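PDB 2P0O: DUF871 domain-containing protein from Enterococcus faecalis, which is of unknown function but probably acts as a 6-phospho-N-acetylmuramidase, with a TIM barrel joined to a probably cyclophilin-like C-terminal domain. Local coordinates for residues E246-E251 / T334-I339; E298-G303 / P327-V332. All blocks are in the same frame, centred on the assembly; numbering follows the deposited sequence.

Interaction 1. Residues E246-E251 / T334-I339; sequences EVAPSE and TITRII
V247 and I338 form a single antiparallel bridge, as a non-hydrogen-bonded pair, between the ends of two edge strands in the C-terminal domain, probably of cyclophilin-like fold: 242-247 from one sheet and 332-337 from another. Two backbone bonds make it: I339 N gives a nearly straight bond (177°) to E246 O at 2.9 Å, and A248 N reaches R337 O, also at 2.9 Å. Beyond the bridge the chains part, and side-chain hydroxyls take over from the peptide groups. T336 OG1 donates to A248 O at 2.6 Å, approaching 26° off the carbonyl plane, while the short hydroxyl of S250 spans the widening gap to I335 O at 2.8 Å and also bonds S252 N. With OG1 anti to the backbone N (chi1 175°), T336 turns its CG2 against V247 CB at 3.7 Å, the two side chains crossing at about a right angle. V247 CG1 meets I338 CD1, and I339 lays CD1 over the A248 backbone, 3.6 Å from its N. The small methyl of A248 fits beside T336 OG1 and I339 CD1. Against V305 of strand 304-308, I335 and T336 form a classic beta bulge. Where the backbones diverge, the two hydroxyls thus supply two further bonds to carbonyl oxygens.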
loop_
_atom_site.group_PDB
_atom_site.type_symbol
_atom_site.label_atom_id
_atom_site.label_comp_id
_atom_site.label_asym_id
_atom_site.label_seq_id
_atom_site.Cartn_x
_atom_site.Cartn_y
_atom_site.Cartn_z
ATOM N N GLU A 246 -8.927 -8.255 12.517
ATOM C CA GLU A 246 -9.891 -8.206 13.635
ATOM C C GLU A 246 -11.129 -9.066 13.392
ATOM O O GLU A 246 -11.540 -9.275 12.246
ATOM C CB GLU A 246 -10.315 -6.765 13.921
ATOM C CG GLU A 246 -9.369 -6.024 14.835
ATOM C CD GLU A 246 -9.736 -4.542 15.050
ATOM O OE1 GLU A 246 -10.799 -4.066 14.565
ATOM O OE2 GLU A 246 -8.951 -3.852 15.754
ATOM N N VAL A 247 -11.720 -9.561 14.474
ATOM C CA VAL A 247 -12.926 -10.357 14.386
ATOM C C VAL A 247 -13.985 -9.710 15.234
ATOM O O VAL A 247 -13.653 -8.974 16.178
ATOM C CB VAL A 247 -12.708 -11.856 14.853
ATOM C CG1 VAL A 247 -11.772 -12.572 13.928
ATOM C CG2 VAL A 247 -12.239 -11.960 16.366
ATOM N N ALA A 248 -15.254 -9.972 14.906
ATOM C CA ALA A 248 -16.381 -9.444 15.685
ATOM C C ALA A 248 -16.390 -10.046 17.084
ATOM O O ALA A 248 -15.948 -11.174 17.256
ATOM C CB ALA A 248 -17.730 -9.745 14.981
ATOM N N PRO A 249 -16.937 -9.318 18.089
ATOM C CA PRO A 249 -17.150 -9.919 19.412
ATOM C C PRO A 249 -17.987 -11.195 19.317
ATOM O O PRO A 249 -18.850 -11.289 18.463
ATOM C CB PRO A 249 -17.952 -8.829 20.164
ATOM C CG PRO A 249 -17.524 -7.536 19.499
ATOM C CD PRO A 249 -17.426 -7.922 18.041
ATOM N N SER A 250 -17.719 -12.173 20.173
ATOM C CA SER A 250 -18.511 -13.393 20.230
ATOM C C SER A 250 -18.576 -13.934 21.633
ATOM O O SER A 250 -17.685 -13.709 22.445
ATOM C CB SER A 250 -17.925 -14.468 19.317
ATOM O OG SER A 250 -18.541 -15.723 19.569
ATOM N N GLU A 251 -19.645 -14.669 21.908
ATOM C CA GLU A 251 -19.861 -15.245 23.221
ATOM C C GLU A 251 -19.366 -16.684 23.207
ATOM O O GLU A 251 -19.389 -17.389 24.212
ATOM C CB GLU A 251 -21.347 -15.180 23.573
ATOM C CG GLU A 251 -21.894 -13.756 23.651
ATOM C CD GLU A 251 -21.674 -13.117 25.010
ATOM O OE1 GLU A 251 -22.529 -13.309 25.929
ATOM O OE2 GLU A 251 -20.649 -12.405 25.151
ATOM N N THR A 334 -19.669 -22.189 14.207
ATOM C CA THR A 334 -19.340 -20.856 13.718
ATOM C C THR A 334 -19.044 -20.006 14.934
ATOM O O THR A 334 -19.875 -19.922 15.837
ATOM C CB THR A 334 -20.508 -20.255 12.912
ATOM O OG1 THR A 334 -21.729 -20.522 13.619
ATOM C CG2 THR A 334 -20.598 -20.925 11.547
ATOM N N ILE A 335 -17.862 -19.395 14.964
ATOM C CA ILE A 335 -17.363 -18.737 16.187
ATOM C C ILE A 335 -17.491 -17.237 16.076
ATOM O O ILE A 335 -18.042 -16.588 16.946
ATOM C CB ILE A 335 -15.846 -19.037 16.458
ATOM C CG1 ILE A 335 -15.521 -20.536 16.325
ATOM C CG2 ILE A 335 -15.405 -18.447 17.828
ATOM C CD1 ILE A 335 -16.400 -21.394 17.203
ATOM N N THR A 336 -16.932 -16.673 15.018
ATOM C CA THR A 336 -17.024 -15.238 14.821
ATOM C C THR A 336 -16.771 -15.000 13.334
ATOM O O THR A 336 -16.729 -15.964 12.557
ATOM C CB THR A 336 -16.047 -14.463 15.763
ATOM O OG1 THR A 336 -16.093 -13.080 15.464
ATOM C CG2 THR A 336 -14.594 -14.922 15.597
ATOM N N ARG A 337 -16.586 -13.736 12.958
ATOM C CA ARG A 337 -16.379 -13.341 11.581
ATOM C C ARG A 337 -15.329 -12.238 11.483
ATOM O O ARG A 337 -15.348 -11.319 12.292
ATOM C CB ARG A 337 -17.698 -12.824 11.005
ATOM C CG ARG A 337 -17.688 -12.805 9.469
ATOM C CD ARG A 337 -19.061 -12.541 8.882
ATOM N NE ARG A 337 -18.923 -12.447 7.428
ATOM C CZ ARG A 337 -19.808 -11.902 6.599
ATOM N NH1 ARG A 337 -20.972 -11.420 7.045
ATOM N NH2 ARG A 337 -19.521 -11.856 5.302
ATOM N N ILE A 338 -14.439 -12.311 10.484
ATOM C CA ILE A 338 -13.540 -11.203 10.180
ATOM C C ILE A 338 -14.286 -9.913 9.909
ATOM O O ILE A 338 -15.246 -9.891 9.168
ATOM C CB ILE A 338 -12.675 -11.473 8.892
ATOM C CG1 ILE A 338 -11.968 -12.844 8.984
ATOM C CG2 ILE A 338 -11.712 -10.280 8.636
ATOM C CD1 ILE A 338 -10.930 -12.934 10.130
ATOM N N ILE A 339 -13.811 -8.838 10.514
ATOM C CA ILE A 339 -14.368 -7.487 10.367
ATOM C C ILE A 339 -14.435 -7.099 8.887
ATOM O O ILE A 339 -13.506 -7.380 8.124
ATOM C CB ILE A 339 -13.492 -6.493 11.238
ATOM C CG1 ILE A 339 -13.830 -6.666 12.726
ATOM C CG2 ILE A 339 -13.572 -5.037 10.824
ATOM C CD1 ILE A 339 -15.277 -6.915 13.030
#

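Interaction 2. Residues E298-G303 / P327-V332; sequences EARPVG and PKDEKV
R300 grips P327 O side-on: NE donates at 2.8 Å and NH2 at 2.6 Å, so one carbonyl oxygen takes two N-H groups of one guanidinium. The oxygen lies within 5° of the guanidinium plane, and NH2 arrives in the carbonyl plane of P327, whereas NE is tilted 32° from it. A kink at chi3 (-75°) turns the NE/NH2 edge to the carbonyl. D329 CB and V332 CG2 cover one face, and V332 CG1 packs against R300 CD at 3.9 Å, a branched apolar side chain suiting the arginine's aliphatic part. D329 OD2 lies 4.4 Å from R300 NH2, well out of the guanidinium plane, so any attraction is probably of charge alone. Both segments are loops leading into neighbouring antiparallel strands, 304-308 and 332-337, and the second ends in a type I beta turn, D329 to V332. There D329 makes an Asx turn: OD1 accepts K331 N at 2.9 Å on its anti side and, in a salt bridge, K331 NZ at 2.8 Å on its syn side. V332 N closes the turn on D329 O. K331 also makes a cation-pi contact with Y312, E298 N bonds T334 OG1, and R300 O accepts from T322 OG1. One water accepts from D329 N at 2.9 Å, within reach of E298 O and V332 O; a second accepts weakly from K328 NZ and donates to E298 OE2.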
loop_
_atom_site.group_PDB
_atom_site.type_symbol
_atom_site.label_atom_id
_atom_site.label_comp_id
_atom_site.label_asym_id
_atom_site.label_seq_id
_atom_site.Cartn_x
_atom_site.Cartn_y
_atom_site.Cartn_z
ATOM N N GLU A 298 -24.097 -22.213 12.092
ATOM C CA GLU A 298 -24.865 -21.396 11.150
ATOM C C GLU A 298 -24.189 -21.288 9.781
ATOM O O GLU A 298 -23.085 -21.798 9.589
ATOM C CB GLU A 298 -25.092 -20.010 11.750
ATOM C CG GLU A 298 -25.724 -20.087 13.102
ATOM C CD GLU A 298 -27.202 -20.444 13.016
ATOM O OE1 GLU A 298 -28.008 -19.499 12.866
ATOM O OE2 GLU A 298 -27.561 -21.649 13.101
ATOM N N ALA A 299 -24.853 -20.621 8.838
ATOM C CA ALA A 299 -24.250 -20.339 7.531
ATOM C C ALA A 299 -22.846 -19.724 7.701
ATOM O O ALA A 299 -22.552 -19.102 8.732
ATOM C CB ALA A 299 -25.162 -19.419 6.733
ATOM N N ARG A 300 -21.973 -19.875 6.711
ATOM C CA ARG A 300 -20.601 -19.388 6.851
ATOM C C ARG A 300 -20.213 -18.379 5.758
ATOM O O ARG A 300 -19.387 -18.698 4.876
ATOM C CB ARG A 300 -19.633 -20.575 6.877
ATOM C CG ARG A 300 -19.900 -21.533 8.047
ATOM C CD ARG A 300 -19.173 -22.843 7.890
ATOM N NE ARG A 300 -19.822 -23.697 6.890
ATOM C CZ ARG A 300 -19.204 -24.653 6.193
ATOM N NH1 ARG A 300 -17.896 -24.892 6.366
ATOM N NH2 ARG A 300 -19.900 -25.375 5.315
ATOM N N PRO A 301 -20.816 -17.167 5.784
ATOM C CA PRO A 301 -20.448 -16.200 4.738
ATOM C C PRO A 301 -18.962 -15.865 4.773
ATOM O O PRO A 301 -18.266 -16.157 5.775
ATOM C CB PRO A 301 -21.353 -14.976 5.021
ATOM C CG PRO A 301 -21.760 -15.112 6.458
ATOM C CD PRO A 301 -21.842 -16.624 6.695
ATOM N N VAL A 302 -18.460 -15.317 3.675
ATOM C CA VAL A 302 -17.041 -14.987 3.569
ATOM C C VAL A 302 -16.527 -14.305 4.847
ATOM O O VAL A 302 -17.108 -13.351 5.334
ATOM C CB VAL A 302 -16.691 -14.184 2.247
ATOM C CG1 VAL A 302 -17.529 -12.910 2.118
ATOM C CG2 VAL A 302 -15.194 -13.865 2.198
ATOM N N GLY A 303 -15.470 -14.854 5.414
ATOM C CA GLY A 303 -14.821 -14.263 6.594
ATOM C C GLY A 303 -15.161 -14.984 7.872
ATOM O O GLY A 303 -14.580 -14.701 8.898
ATOM N N PRO A 327 -22.302 -22.928 2.987
ATOM C CA PRO A 327 -23.550 -23.141 3.690
ATOM C C PRO A 327 -23.332 -23.708 5.121
ATOM O O PRO A 327 -22.219 -24.144 5.463
ATOM C CB PRO A 327 -24.278 -24.126 2.777
ATOM C CG PRO A 327 -23.135 -24.950 2.140
ATOM C CD PRO A 327 -22.001 -23.984 1.990
ATOM N N LYS A 328 -24.383 -23.648 5.941
ATOM C CA LYS A 328 -24.487 -24.306 7.252
ATOM C C LYS A 328 -24.012 -25.764 7.211
ATOM O O LYS A 328 -24.357 -26.501 6.285
ATOM C CB LYS A 328 -25.976 -24.309 7.635
ATOM C CG LYS A 328 -26.305 -24.805 9.022
ATOM C CD LYS A 328 -27.455 -25.808 9.035
ATOM C CE LYS A 328 -28.792 -25.177 8.661
ATOM N NZ LYS A 328 -29.279 -24.226 9.699
ATOM N N ASP A 329 -23.252 -26.183 8.226
ATOM C CA ASP A 329 -22.815 -27.576 8.384
ATOM C C ASP A 329 -22.896 -27.937 9.882
ATOM O O ASP A 329 -22.218 -27.315 10.707
ATOM C CB ASP A 329 -21.385 -27.727 7.819
ATOM C CG ASP A 329 -20.891 -29.180 7.770
ATOM O OD1 ASP A 329 -21.117 -29.949 8.725
ATOM O OD2 ASP A 329 -20.208 -29.555 6.784
ATOM N N GLU A 330 -23.720 -28.933 10.236
ATOM C CA GLU A 330 -23.918 -29.344 11.659
ATOM C C GLU A 330 -22.602 -29.680 12.369
ATOM O O GLU A 330 -22.508 -29.590 13.596
ATOM C CB GLU A 330 -24.879 -30.560 11.780
ATOM C CG GLU A 330 -24.404 -31.824 10.956
ATOM C CD GLU A 330 -24.829 -33.198 11.531
ATOM O OE1 GLU A 330 -25.760 -33.250 12.399
ATOM O OE2 GLU A 330 -24.224 -34.235 11.093
ATOM N N LYS A 331 -21.594 -30.058 11.584
ATOM C CA LYS A 331 -20.317 -30.513 12.112
ATOM C C LYS A 331 -19.298 -29.403 12.308
ATOM O O LYS A 331 -18.194 -29.665 12.773
ATOM C CB LYS A 331 -19.709 -31.586 11.210
ATOM C CG LYS A 331 -20.665 -32.702 10.822
ATOM C CD LYS A 331 -19.922 -33.783 10.017
ATOM C CE LYS A 331 -19.596 -33.336 8.589
ATOM N NZ LYS A 331 -20.669 -32.543 7.884
ATOM N N VAL A 332 -19.675 -28.165 11.986
ATOM C CA VAL A 332 -18.735 -27.024 11.975
ATOM C C VAL A 332 -19.334 -25.901 12.831
ATOM O O VAL A 332 -20.344 -25.304 12.419
ATOM C CB VAL A 332 -18.502 -26.501 10.516
ATOM C CG1 VAL A 332 -17.621 -25.236 10.484
ATOM C CG2 VAL A 332 -17.905 -27.597 9.604
HETATM O O HOH W 1 -21.740 -24.273 9.808
HETATM O O HOH W 2 -28.035 -24.845 12.868
#

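From the N terminus, the chain leaves the TIM barrel and enters the C-terminal domain along strand 242-247, whose end forms the first half of interaction 1. It then runs through strands 260-263 and 272-275 to 298-303, passes through strands 304-308 and 319-322, and returns at 327-332, closing the shorter loop of interaction 2. Strand 332-337 begins at V332, the last residue of that segment, and brings 334-339 back to 246-251, closing the longer loop around the shorter one. Interaction 2 joins two loops beside the four-stranded antiparallel sheet, while interaction 1 ties that sheet to the three-stranded one. They touch directly: R337 NH2 probably bonds V302 O, I338 N probably bonds G303 O, and T334 packs on R300.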